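Local coordinates for protein condensin complex subunit 3 (Schizosaccharomyces pombe, PDB 5OQR) that serves as a regulatory subunit of the condensin complex, a complex required for converting interphase chromatin into mitotic-like condensed chromosomes, at residues I230-L235 with S275-L280; L269-N274 with S359-E364. One frame throughout, in Å; residues are numbered along the deposited sequence.

Interaction 1. Residues I230-L235 with S275-L280; sequences ILKWGL and SDVAVL
Leu235 and Leu280 meet through apolar branches: CD2 of Leu280 lies 3.4 Å from CB of Leu235, and the two side chains slide past each other in opposite directions. In Leu280, CG stands anti to the backbone N (chi1 177°), which carries its CD2 branch across to the base of Leu235. A second apolar pair, Leu231 with Val277, closes at 4.0 Å between CB of Leu231 and CG1 of Val277. The other branch of Val277 serves Lys232: its CG2 sits 3.7 Å from CB of Lys232, and the side chains cross at about a right angle. Only the aliphatic root of the lysine takes part; its chain bends at chi3 and leads away, and NZ of Lys232 hydrogen-bonds to an aromatic side chain on the chain of another protein.

The two segments belong to helices 224-235 and 275-288 of a HEAT-repeat solenoid, with 230-235 in HEAT repeat 5. The axes of segments 230-235 and 275-280 approach to 9.6 Å, with 54° between their N-to-C directions, and CA of Lys232 is 5.7 Å from CA of Val277. With an alanine in place of Val277, CB of Leu231 and CB of Lys232 would probably lose their methyl partners, leaving a gap between the helices. No hydrogen bond links the two segments; outside them, Leu231 packs on Trp254 and Leu235 on Ala246 of helix 240-257.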
loop_
_atom_site.group_PDB
_atom_site.type_symbol
_atom_site.label_atom_id
_atom_site.label_comp_id
_atom_site.label_asym_id
_atom_site.label_seq_id
_atom_site.Cartn_x
_atom_site.Cartn_y
_atom_site.Cartn_z
ATOM N N ILE A 230 6.232 1.358 -11.416
ATOM C CA ILE A 230 7.067 0.276 -10.898
ATOM C C ILE A 230 7.876 0.764 -9.703
ATOM O O ILE A 230 7.791 0.212 -8.600
ATOM C CB ILE A 230 7.985 -0.272 -12.006
ATOM C CG1 ILE A 230 7.153 -0.971 -13.081
ATOM C CG2 ILE A 230 9.018 -1.239 -11.428
ATOM C CD1 ILE A 230 7.931 -1.325 -14.321
ATOM N N LEU A 231 8.684 1.805 -9.912
ATOM C CA LEU A 231 9.577 2.274 -8.860
ATOM C C LEU A 231 8.796 2.767 -7.650
ATOM O O LEU A 231 9.211 2.553 -6.506
ATOM C CB LEU A 231 10.483 3.379 -9.402
ATOM C CG LEU A 231 11.317 3.009 -10.628
ATOM C CD1 LEU A 231 12.108 4.215 -11.103
ATOM C CD2 LEU A 231 12.244 1.843 -10.324
ATOM N N LYS A 232 7.661 3.427 -7.879
ATOM C CA LYS A 232 6.850 3.903 -6.765
ATOM C C LYS A 232 6.446 2.750 -5.858
ATOM O O LYS A 232 6.545 2.847 -4.629
ATOM C CB LYS A 232 5.614 4.631 -7.293
ATOM C CG LYS A 232 4.822 5.359 -6.216
ATOM C CD LYS A 232 3.487 5.862 -6.733
ATOM C CE LYS A 232 2.509 4.720 -6.965
ATOM N NZ LYS A 232 1.161 5.205 -7.362
ATOM N N TRP A 233 5.991 1.645 -6.446
ATOM C CA TRP A 233 5.596 0.488 -5.650
ATOM C C TRP A 233 6.812 -0.208 -5.050
ATOM O O TRP A 233 6.841 -0.505 -3.852
ATOM C CB TRP A 233 4.795 -0.486 -6.513
ATOM C CG TRP A 233 3.382 -0.064 -6.770
ATOM C CD1 TRP A 233 2.604 0.727 -5.977
ATOM C CD2 TRP A 233 2.577 -0.413 -7.902
ATOM N NE1 TRP A 233 1.365 0.890 -6.542
ATOM C CE2 TRP A 233 1.322 0.201 -7.725
ATOM C CE3 TRP A 233 2.794 -1.185 -9.046
ATOM C CZ2 TRP A 233 0.289 0.067 -8.650
ATOM C CZ3 TRP A 233 1.769 -1.316 -9.963
ATOM C CH2 TRP A 233 0.532 -0.694 -9.760
ATOM N N GLY A 234 7.829 -0.469 -5.872
ATOM C CA GLY A 234 8.965 -1.243 -5.401
ATOM C C GLY A 234 9.731 -0.552 -4.289
ATOM O O GLY A 234 9.999 -1.142 -3.242
ATOM N N LEU A 235 10.098 0.711 -4.506
ATOM C CA LEU A 235 10.959 1.414 -3.562
ATOM C C LEU A 235 10.237 1.821 -2.285
ATOM O O LEU A 235 10.905 2.183 -1.310
ATOM C CB LEU A 235 11.557 2.647 -4.232
ATOM C CG LEU A 235 12.249 2.392 -5.573
ATOM C CD1 LEU A 235 12.844 3.683 -6.095
ATOM C CD2 LEU A 235 13.319 1.318 -5.449
ATOM N N SER A 275 8.185 14.030 -9.359
ATOM C CA SER A 275 9.282 14.473 -8.506
ATOM C C SER A 275 9.487 13.532 -7.324
ATOM O O SER A 275 10.620 13.146 -7.017
ATOM C CB SER A 275 9.016 15.898 -8.022
ATOM O OG SER A 275 10.101 16.391 -7.260
ATOM N N ASP A 276 8.403 13.152 -6.644
ATOM C CA ASP A 276 8.534 12.346 -5.432
ATOM C C ASP A 276 9.195 11.005 -5.726
ATOM O O ASP A 276 10.094 10.570 -4.998
ATOM C CB ASP A 276 7.163 12.137 -4.787
ATOM C CG ASP A 276 6.641 13.386 -4.103
ATOM O OD1 ASP A 276 7.449 14.297 -3.827
ATOM O OD2 ASP A 276 5.424 13.453 -3.831
ATOM N N VAL A 277 8.761 10.330 -6.791
ATOM C CA VAL A 277 9.351 9.041 -7.137
ATOM C C VAL A 277 10.799 9.216 -7.570
ATOM O O VAL A 277 11.659 8.383 -7.260
ATOM C CB VAL A 277 8.513 8.345 -8.226
ATOM C CG1 VAL A 277 9.200 7.071 -8.706
ATOM C CG2 VAL A 277 7.128 8.025 -7.701
ATOM N N ALA A 278 11.095 10.298 -8.295
ATOM C CA ALA A 278 12.451 10.511 -8.788
ATOM C C ALA A 278 13.427 10.721 -7.638
ATOM O O ALA A 278 14.555 10.220 -7.674
ATOM C CB ALA A 278 12.479 11.700 -9.744
ATOM N N VAL A 279 13.012 11.458 -6.608
ATOM C CA VAL A 279 13.867 11.645 -5.439
ATOM C C VAL A 279 14.135 10.306 -4.765
ATOM O O VAL A 279 15.282 9.960 -4.464
ATOM C CB VAL A 279 13.229 12.650 -4.462
ATOM C CG1 VAL A 279 14.030 12.731 -3.169
ATOM C CG2 VAL A 279 13.132 14.021 -5.101
ATOM N N LEU A 280 13.074 9.536 -4.514
ATOM C CA LEU A 280 13.229 8.248 -3.848
ATOM C C LEU A 280 14.145 7.323 -4.639
ATOM O O LEU A 280 14.991 6.633 -4.061
ATOM C CB LEU A 280 11.857 7.605 -3.645
ATOM C CG LEU A 280 11.821 6.210 -3.019
ATOM C CD1 LEU A 280 12.354 6.235 -1.597
ATOM C CD2 LEU A 280 10.408 5.663 -3.052
#

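Interaction 2. Residues L269-N274 with S359-E364; sequences LDVSNN and SCFIIE
This is an apolar contact with a CH-pi component, in which Phe361 of helix 356-372 reaches the loop joining helices 262-266 and 275-288 in the HEAT-repeat solenoid. The evidence for the CH-pi contact is geometric: CA of Ser272 lies 4.0 Å from the centroid of the Phe361 ring, 20° off the ring normal, and is offset toward the rim. That carbon therefore stands over a ring face, and its shortest approach to a ring atom is 3.8 Å, to CE1 of Phe361. Because CG of Phe361 is anti to the backbone N (chi1 -173°), the ring extends from its helix toward the loop. Val271 joins through a single branch, CG2, which is 3.9 Å from CE2 of Phe361; the two side chains cross at about a right angle. Leu312 of helix 308-324 packs against both Val271 and Phe361, and Ala308 also touches the ring, so a second helix, 308-324, shares this buried cluster. No hydrogen bond crosses between the two segments.

Polar bonds within the loop close the turn around Val271 and Ser272. The carbonyl oxygen of Asp270 receives the backbone N of Asn273 and the side-chain ND2 of Asn274 from opposite faces of its plane. The carboxylate of Asp270 in turn takes ND2 of Asn273 on the syn side of OD1, at 2.9 Å and tilted 31° out of the carboxylate plane. The Asn274 amide reaches that carbonyl from above its plane, with 2.8 Å between ND2 of Asn274 and O of Asp270.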
loop_
_atom_site.group_PDB
_atom_site.type_symbol
_atom_site.label_atom_id
_atom_site.label_comp_id
_atom_site.label_asym_id
_atom_site.label_seq_id
_atom_site.Cartn_x
_atom_site.Cartn_y
_atom_site.Cartn_z
ATOM N N LEU A 269 12.429 9.440 -16.792
ATOM C CA LEU A 269 11.432 9.335 -15.737
ATOM C C LEU A 269 10.530 10.555 -15.636
ATOM O O LEU A 269 9.633 10.569 -14.784
ATOM C CB LEU A 269 12.116 9.101 -14.384
ATOM C CG LEU A 269 12.926 7.812 -14.244
ATOM C CD1 LEU A 269 13.596 7.770 -12.887
ATOM C CD2 LEU A 269 12.049 6.587 -14.443
ATOM N N ASP A 270 10.732 11.571 -16.471
ATOM C CA ASP A 270 9.905 12.774 -16.464
ATOM C C ASP A 270 9.798 13.346 -15.051
ATOM O O ASP A 270 8.721 13.463 -14.467
ATOM C CB ASP A 270 8.523 12.475 -17.047
ATOM C CG ASP A 270 7.760 13.730 -17.409
ATOM O OD1 ASP A 270 6.513 13.687 -17.418
ATOM O OD2 ASP A 270 8.409 14.759 -17.689
ATOM N N VAL A 271 10.961 13.719 -14.510
ATOM C CA VAL A 271 11.062 14.056 -13.093
ATOM C C VAL A 271 10.207 15.264 -12.745
ATOM O O VAL A 271 9.691 15.365 -11.626
ATOM C CB VAL A 271 12.537 14.282 -12.710
ATOM C CG1 VAL A 271 13.348 13.028 -12.983
ATOM C CG2 VAL A 271 13.121 15.472 -13.459
ATOM N N SER A 272 10.047 16.204 -13.678
ATOM C CA SER A 272 9.253 17.394 -13.385
ATOM C C SER A 272 7.807 17.035 -13.073
ATOM O O SER A 272 7.137 17.757 -12.327
ATOM C CB SER A 272 9.323 18.375 -14.554
ATOM O OG SER A 272 9.052 17.729 -15.784
ATOM N N ASN A 273 7.312 15.929 -13.624
ATOM C CA ASN A 273 5.959 15.463 -13.353
ATOM C C ASN A 273 5.914 14.307 -12.363
ATOM O O ASN A 273 4.823 13.926 -11.930
ATOM C CB ASN A 273 5.274 15.040 -14.655
ATOM C CG ASN A 273 4.939 16.218 -15.545
ATOM O OD1 ASN A 273 4.020 16.983 -15.257
ATOM N ND2 ASN A 273 5.680 16.369 -16.635
ATOM N N ASN A 274 7.066 13.745 -11.996
ATOM C CA ASN A 274 7.141 12.641 -11.051
ATOM C C ASN A 274 8.286 12.911 -10.075
ATOM O O ASN A 274 9.237 12.148 -9.948
ATOM C CB ASN A 274 7.329 11.315 -11.782
ATOM C CG ASN A 274 6.352 11.136 -12.920
ATOM O OD1 ASN A 274 5.199 10.766 -12.712
ATOM N ND2 ASN A 274 6.809 11.396 -14.136
ATOM N N SER A 359 12.595 25.816 -16.004
ATOM C CA SER A 359 13.227 26.752 -15.080
ATOM C C SER A 359 12.469 26.829 -13.763
ATOM O O SER A 359 13.080 26.974 -12.699
ATOM C CB SER A 359 13.330 28.136 -15.722
ATOM O OG SER A 359 14.381 28.178 -16.668
ATOM N N CYS A 360 11.140 26.745 -13.810
ATOM C CA CYS A 360 10.366 26.677 -12.576
ATOM C C CYS A 360 10.796 25.486 -11.730
ATOM O O CYS A 360 10.955 25.605 -10.510
ATOM C CB CYS A 360 8.874 26.592 -12.894
ATOM S SG CYS A 360 8.170 28.105 -13.553
ATOM N N PHE A 361 11.000 24.332 -12.366
ATOM C CA PHE A 361 11.455 23.153 -11.641
ATOM C C PHE A 361 12.867 23.345 -11.106
ATOM O O PHE A 361 13.161 22.960 -9.969
ATOM C CB PHE A 361 11.382 21.930 -12.555
ATOM C CG PHE A 361 11.662 20.633 -11.858
ATOM C CD1 PHE A 361 10.724 20.072 -11.008
ATOM C CD2 PHE A 361 12.859 19.968 -12.056
ATOM C CE1 PHE A 361 10.977 18.879 -10.366
ATOM C CE2 PHE A 361 13.116 18.773 -11.418
ATOM C CZ PHE A 361 12.175 18.228 -10.572
ATOM N N ILE A 362 13.752 23.942 -11.908
ATOM C CA ILE A 362 15.127 24.172 -11.469
ATOM C C ILE A 362 15.151 25.118 -10.276
ATOM O O ILE A 362 15.816 24.858 -9.267
ATOM C CB ILE A 362 15.972 24.714 -12.636
ATOM C CG1 ILE A 362 16.075 23.665 -13.743
ATOM C CG2 ILE A 362 17.367 25.112 -12.162
ATOM C CD1 ILE A 362 16.593 24.203 -15.056
ATOM N N ILE A 363 14.438 26.241 -10.380
ATOM C CA ILE A 363 14.380 27.192 -9.272
ATOM C C ILE A 363 13.823 26.515 -8.028
ATOM O O ILE A 363 14.301 26.742 -6.911
ATOM C CB ILE A 363 13.548 28.424 -9.676
ATOM C CG1 ILE A 363 14.277 29.212 -10.767
ATOM C CG2 ILE A 363 13.274 29.322 -8.468
ATOM C CD1 ILE A 363 13.420 30.247 -11.461
ATOM N N GLU A 364 12.803 25.675 -8.203
ATOM C CA GLU A 364 12.247 24.920 -7.085
ATOM C C GLU A 364 13.333 24.133 -6.360
ATOM O O GLU A 364 13.431 24.172 -5.130
ATOM C CB GLU A 364 11.154 23.988 -7.601
ATOM C CG GLU A 364 10.385 23.258 -6.526
ATOM C CD GLU A 364 9.241 22.444 -7.099
ATOM O OE1 GLU A 364 8.976 21.335 -6.587
ATOM O OE2 GLU A 364 8.615 22.911 -8.073
#

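From the N terminus, the chain first passes 230-235, then the loop 269-274, which leads directly into 275-280, and finally 359-364. Interaction 1 closes a loop of 39 intervening residues and interaction 2 one of 84. Their segments alternate, so the two closures cross and neither nests inside the other. Continuity from Asn274 to Ser275 couples them, and their centres lie about 15 Å apart. They also touch directly: CB of Ala278 packs 3.6 Å from CG1 of Val271, and CD1 of Leu231 meets CD2 of Leu269 at 4.1 Å. Together they tie helix 224-235, helix 275-288 with its preceding loop, and helix 356-372 along the solenoid.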